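Local coordinates for protein ethylbenzene dehydrogenase alpha-subunit (Aromatoleum aromaticum, PDB 2IVF) that forms the molybdenum-bearing subunit of a molybdopterin-family oxidoreductase, holding two pterin guanine dinucleotide cofactors and an iron/sulfur cluster, at residues A[247-252]-A[275-280]; A[437-442]-A[471-476]. One frame throughout, in Å; residues are numbered along the deposited sequence.

Contact 1: residues A[247-252]-A[275-280]; sequences AELIFM and GAEVVV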
loop_
_atom_site.group_PDB
_atom_site.type_symbol
_atom_site.label_atom_id
_atom_site.label_comp_id
_atom_site.label_asym_id
_atom_site.label_seq_id
_atom_site.Cartn_x
_atom_site.Cartn_y
_atom_site.Cartn_z
ATOM N N ALA A 247 -14.772 -4.320 -21.117
ATOM C CA ALA A 247 -13.755 -3.899 -22.021
ATOM C C ALA A 247 -13.135 -5.137 -22.649
ATOM O O ALA A 247 -13.162 -6.227 -22.060
ATOM C CB ALA A 247 -12.709 -3.082 -21.263
ATOM N N GLU A 248 -12.689 -5.012 -23.888
ATOM C CA GLU A 248 -11.964 -6.097 -24.587
ATOM C C GLU A 248 -10.480 -5.802 -24.573
ATOM O O GLU A 248 -9.647 -6.672 -24.750
ATOM C CB GLU A 248 -12.470 -6.206 -26.029
ATOM C CG GLU A 248 -13.903 -6.552 -26.116
ATOM C CD GLU A 248 -14.443 -6.472 -27.517
ATOM O OE1 GLU A 248 -14.153 -5.499 -28.233
ATOM O OE2 GLU A 248 -15.200 -7.392 -27.885
ATOM N N LEU A 249 -10.130 -4.541 -24.345
ATOM C CA LEU A 249 -8.724 -4.134 -24.374
ATOM C C LEU A 249 -8.605 -3.068 -23.319
ATOM O O LEU A 249 -9.456 -2.166 -23.284
ATOM C CB LEU A 249 -8.343 -3.493 -25.705
ATOM C CG LEU A 249 -6.920 -2.986 -25.937
ATOM C CD1 LEU A 249 -5.917 -4.126 -25.734
ATOM C CD2 LEU A 249 -6.803 -2.351 -27.380
ATOM N N ILE A 250 -7.676 -3.269 -22.383
ATOM C CA ILE A 250 -7.521 -2.406 -21.211
ATOM C C ILE A 250 -6.093 -1.863 -21.173
ATOM O O ILE A 250 -5.101 -2.634 -21.209
ATOM C CB ILE A 250 -7.789 -3.159 -19.896
ATOM C CG1 ILE A 250 -9.211 -3.747 -19.872
ATOM C CG2 ILE A 250 -7.507 -2.245 -18.672
ATOM C CD1 ILE A 250 -9.464 -4.889 -18.875
ATOM N N PHE A 251 -5.976 -0.549 -21.102
ATOM C CA PHE A 251 -4.691 0.137 -20.954
ATOM C C PHE A 251 -4.518 0.753 -19.575
ATOM O O PHE A 251 -5.222 1.713 -19.223
ATOM C CB PHE A 251 -4.561 1.281 -21.987
ATOM C CG PHE A 251 -4.376 0.824 -23.374
ATOM C CD1 PHE A 251 -3.125 0.433 -23.838
ATOM C CD2 PHE A 251 -5.438 0.821 -24.253
ATOM C CE1 PHE A 251 -2.952 -0.001 -25.136
ATOM C CE2 PHE A 251 -5.263 0.424 -25.555
ATOM C CZ PHE A 251 -4.028 -0.018 -25.998
ATOM N N MET A 252 -3.574 0.215 -18.793
ATOM C CA MET A 252 -3.169 0.804 -17.518
ATOM C C MET A 252 -1.957 1.639 -17.818
ATOM O O MET A 252 -0.942 1.083 -18.231
ATOM C CB MET A 252 -2.804 -0.294 -16.521
ATOM C CG MET A 252 -4.000 -1.137 -16.140
ATOM S SD MET A 252 -5.020 -0.172 -14.998
ATOM C CE MET A 252 -6.644 -0.749 -15.389
ATOM N N GLY A 275 -11.224 -12.527 -20.972
ATOM C CA GLY A 275 -10.731 -12.394 -22.328
ATOM C C GLY A 275 -10.203 -11.033 -22.705
ATOM O O GLY A 275 -9.664 -10.863 -23.809
ATOM N N ALA A 276 -10.357 -10.065 -21.815
ATOM C CA ALA A 276 -9.756 -8.766 -21.996
ATOM C C ALA A 276 -8.213 -8.839 -22.125
ATOM O O ALA A 276 -7.520 -9.590 -21.422
ATOM C CB ALA A 276 -10.192 -7.759 -20.856
ATOM N N GLU A 277 -7.687 -8.102 -23.074
ATOM C CA GLU A 277 -6.262 -7.996 -23.248
ATOM C C GLU A 277 -5.759 -6.853 -22.402
ATOM O O GLU A 277 -6.234 -5.734 -22.520
ATOM C CB GLU A 277 -5.971 -7.746 -24.712
ATOM C CG GLU A 277 -4.554 -7.430 -25.069
ATOM C CD GLU A 277 -4.270 -7.852 -26.548
ATOM O OE1 GLU A 277 -5.239 -8.073 -27.324
ATOM O OE2 GLU A 277 -3.091 -8.050 -26.887
ATOM N N VAL A 278 -4.808 -7.132 -21.527
ATOM C CA VAL A 278 -4.361 -6.123 -20.556
ATOM C C VAL A 278 -2.984 -5.647 -20.916
ATOM O O VAL A 278 -2.031 -6.433 -21.031
ATOM C CB VAL A 278 -4.397 -6.673 -19.118
ATOM C CG1 VAL A 278 -3.766 -5.674 -18.133
ATOM C CG2 VAL A 278 -5.888 -7.099 -18.731
ATOM N N VAL A 279 -2.900 -4.338 -21.064
ATOM C CA VAL A 279 -1.704 -3.661 -21.445
ATOM C C VAL A 279 -1.291 -2.671 -20.348
ATOM O O VAL A 279 -2.104 -1.862 -19.893
ATOM C CB VAL A 279 -1.867 -2.893 -22.725
ATOM C CG1 VAL A 279 -0.513 -2.255 -23.100
ATOM C CG2 VAL A 279 -2.483 -3.846 -23.816
ATOM N N VAL A 280 -0.030 -2.740 -19.934
ATOM C CA VAL A 280 0.521 -1.768 -18.978
ATOM C C VAL A 280 1.491 -0.943 -19.751
ATOM O O VAL A 280 2.445 -1.489 -20.307
ATOM C CB VAL A 280 1.199 -2.437 -17.743
ATOM C CG1 VAL A 280 1.985 -1.444 -16.916
ATOM C CG2 VAL A 280 0.140 -3.160 -16.849
#

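Contact 2: residues A[437-442]-A[471-476]; sequences KKRTCS and WGKPGT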
loop_
_atom_site.group_PDB
_atom_site.type_symbol
_atom_site.label_atom_id
_atom_site.label_comp_id
_atom_site.label_asym_id
_atom_site.label_seq_id
_atom_site.Cartn_x
_atom_site.Cartn_y
_atom_site.Cartn_z
ATOM N N LYS A 437 -10.337 -1.921 -33.213
ATOM C CA LYS A 437 -11.335 -2.993 -33.324
ATOM C C LYS A 437 -11.874 -3.499 -31.992
ATOM O O LYS A 437 -12.726 -4.369 -31.974
ATOM C CB LYS A 437 -10.713 -4.173 -34.079
ATOM C CG LYS A 437 -9.782 -4.990 -33.270
ATOM C CD LYS A 437 -9.516 -6.394 -33.905
ATOM C CE LYS A 437 -8.386 -6.299 -34.904
ATOM N NZ LYS A 437 -7.458 -7.506 -34.866
ATOM N N LYS A 438 -11.351 -2.982 -30.884
ATOM C CA LYS A 438 -11.675 -3.484 -29.560
ATOM C C LYS A 438 -12.274 -2.402 -28.715
ATOM O O LYS A 438 -11.824 -1.249 -28.754
ATOM C CB LYS A 438 -10.450 -4.043 -28.833
ATOM C CG LYS A 438 -9.954 -5.329 -29.480
ATOM C CD LYS A 438 -8.925 -6.024 -28.631
ATOM C CE LYS A 438 -8.246 -7.161 -29.397
ATOM N NZ LYS A 438 -9.302 -7.991 -30.027
ATOM N N ARG A 439 -13.316 -2.773 -27.977
ATOM C CA ARG A 439 -13.821 -1.913 -26.925
ATOM C C ARG A 439 -12.740 -1.722 -25.859
ATOM O O ARG A 439 -12.273 -2.656 -25.223
ATOM C CB ARG A 439 -15.098 -2.507 -26.322
ATOM C CG ARG A 439 -15.738 -1.645 -25.290
ATOM C CD ARG A 439 -16.378 -0.364 -25.919
ATOM N NE ARG A 439 -17.264 -0.627 -27.052
ATOM C CZ ARG A 439 -18.552 -0.961 -26.981
ATOM N NH1 ARG A 439 -19.180 -1.095 -25.818
ATOM N NH2 ARG A 439 -19.231 -1.174 -28.104
ATOM N N THR A 440 -12.341 -0.478 -25.672
ATOM C CA THR A 440 -11.114 -0.152 -24.994
ATOM C C THR A 440 -11.379 0.805 -23.833
ATOM O O THR A 440 -12.079 1.786 -23.986
ATOM C CB THR A 440 -10.115 0.474 -25.936
ATOM O OG1 THR A 440 -9.778 -0.465 -26.991
ATOM C CG2 THR A 440 -8.860 0.993 -25.148
ATOM N N CYS A 441 -10.863 0.425 -22.674
ATOM C CA CYS A 441 -10.983 1.187 -21.450
ATOM C C CYS A 441 -9.524 1.383 -21.021
ATOM O O CYS A 441 -8.663 0.468 -21.151
ATOM C CB CYS A 441 -11.747 0.402 -20.385
ATOM S SG CYS A 441 -12.202 1.428 -18.952
ATOM N N SER A 442 -9.248 2.571 -20.511
ATOM C CA SER A 442 -7.976 2.895 -19.950
ATOM C C SER A 442 -8.114 3.295 -18.486
ATOM O O SER A 442 -9.184 3.742 -18.004
ATOM C CB SER A 442 -7.337 4.066 -20.748
ATOM O OG SER A 442 -7.250 3.771 -22.121
ATOM N N TRP A 471 -15.364 5.994 -26.703
ATOM C CA TRP A 471 -15.961 6.652 -25.529
ATOM C C TRP A 471 -17.454 6.694 -25.612
ATOM O O TRP A 471 -18.033 6.470 -26.682
ATOM C CB TRP A 471 -15.303 8.013 -25.210
ATOM C CG TRP A 471 -15.642 9.141 -26.127
ATOM C CD1 TRP A 471 -16.887 9.655 -26.368
ATOM C CD2 TRP A 471 -14.714 9.955 -26.852
ATOM N NE1 TRP A 471 -16.778 10.725 -27.219
ATOM C CE2 TRP A 471 -15.453 10.935 -27.520
ATOM C CE3 TRP A 471 -13.320 9.939 -27.000
ATOM C CZ2 TRP A 471 -14.858 11.882 -28.358
ATOM C CZ3 TRP A 471 -12.714 10.893 -27.793
ATOM C CH2 TRP A 471 -13.480 11.853 -28.481
ATOM N N GLY A 472 -18.068 6.909 -24.446
ATOM C CA GLY A 472 -19.493 6.981 -24.323
ATOM C C GLY A 472 -20.226 5.663 -24.394
ATOM O O GLY A 472 -21.451 5.644 -24.523
ATOM N N LYS A 473 -19.466 4.578 -24.222
ATOM C CA LYS A 473 -19.970 3.226 -24.395
ATOM C C LYS A 473 -19.561 2.344 -23.220
ATOM O O LYS A 473 -18.542 2.590 -22.526
ATOM C CB LYS A 473 -19.423 2.642 -25.691
ATOM C CG LYS A 473 -19.763 3.418 -26.942
ATOM C CD LYS A 473 -18.856 2.957 -28.114
ATOM C CE LYS A 473 -19.230 3.734 -29.372
ATOM N NZ LYS A 473 -18.382 3.375 -30.530
ATOM N N PRO A 474 -20.387 1.353 -22.932
ATOM C CA PRO A 474 -19.987 0.404 -21.904
ATOM C C PRO A 474 -18.612 -0.134 -22.195
ATOM O O PRO A 474 -18.283 -0.370 -23.359
ATOM C CB PRO A 474 -21.039 -0.691 -22.021
ATOM C CG PRO A 474 -22.218 -0.036 -22.503
ATOM C CD PRO A 474 -21.719 1.039 -23.470
ATOM N N GLY A 475 -17.794 -0.261 -21.151
ATOM C CA GLY A 475 -16.442 -0.716 -21.280
ATOM C C GLY A 475 -15.479 0.309 -21.820
ATOM O O GLY A 475 -14.394 -0.040 -22.227
ATOM N N THR A 476 -15.843 1.581 -21.812
ATOM C CA THR A 476 -14.913 2.645 -22.127
ATOM C C THR A 476 -14.770 3.537 -20.896
ATOM O O THR A 476 -15.536 3.440 -19.947
ATOM C CB THR A 476 -15.390 3.491 -23.297
ATOM O OG1 THR A 476 -16.589 4.202 -22.927
ATOM C CG2 THR A 476 -15.683 2.598 -24.514
#

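Contact 1: residues A[247-252]-A[275-280]
Leu249 to Met252 run alongside Glu277 to Val280 as neighbouring parallel strands, their axes approaching to 4.7 Å. Four backbone hydrogen bonds join them. Glu277 N donates to Glu248 O at 2.9 Å; Ile250 then uses both its groups, N giving to Glu277 O and O receiving from Val279 N, and Met252 N closes the series on Val279 O at 2.8 Å.

The apolar contacts divide between the two faces. On one, Leu249 and Glu277 lie side by side: with its CG anti to the backbone N (chi1 180°), the leucine brings CD1 to 3.6 Å from CG of Glu277, touching the aliphatic part of the acid. Next along, the Phe251 ring meets Val279 obliquely, CD1 lying 3.7 Å from the valine CB. On the other face Ile250 reaches back with CD1 to Ala276 CB, also at 3.6 Å, while Met252 meets Val280 through its CB.

The carboxylate of Glu277, a buried residue, forms a salt bridge with Lys434 through OE2. Helix 425-437 packs over the Leu249 and Phe251 face, and helix 265-274, which lies in the beta-alpha-beta crossover between the two strands and ends in a Schellman motif at Gly275, packs against Ile250 and Val278. Strand 440-444 flanks 249-253 on its other edge, within a four-stranded parallel sheet.

Contact 2: residues A[437-442]-A[471-476]
Arg439, just ahead of strand 440-444, lies against a type II beta turn that runs from Lys473 to Thr476 in the loop after helix 454-467. Its NH1 donates to Pro474 O at 2.7 Å, an N-H...O angle of 161°, with the carbonyl oxygen near the guanidinium plane. Lys473 meets the same group from another direction: its CB sits over one face, 3.7 Å from NH1 and offset toward the rim, and the two side chains cross at about a right angle. The arginine stem shares the packing, CD resting 3.4 Å from Thr476 CG2.

The arginine's shape explains this reach. Its CG lies opposite the backbone N (chi1 -176°), and the bends at chi2 and chi3 bring NH1 alongside the turn, to Pro474 O. Further along the strand, Cys441 CB comes to 3.3 Å from Gly475 O, and its SG lies against the backbone of Thr476. Thr440 O receives a CA-H...O contact from Thr476 CA at 3.5 Å.

Behind these contacts, the positive phi of Gly475 suits the third position of the turn. Asn243 bonds to Gly475 N and Thr476 O, tying the loop to another part of the chain, while the extended Lys473 side chain carries NZ to Gly469 O. On the strand side, Arg439 N bonds to Glu248 OE1. The turn is also closed from within: Lys473 O accepts both Thr476 N, at 3.0 Å, and Thr476 OG1, which approaches in the carbonyl plane on a lone pair at 2.6 Å.

The two contacts meet in one parallel sheet, where strands 249-253 and 440-444 are neighbours and Phe251 N lies 2.9 Å from Cys441 O, a probable hydrogen bond. Contact 1 is almost wholly buried and joins two strands inside the sheet through regular backbone bonding and apolar packing on both faces. Contact 2 lies at the sheet's outermost strand within this chain and is only partly buried: its partner 471-476 is a loop with no regular strand, and an arginine side chain makes the hydrogen bond across it. The side chain of Val280 in contact 1 is about 6 Å from the bound MGD, that of Cys441 in contact 2 about 14 Å.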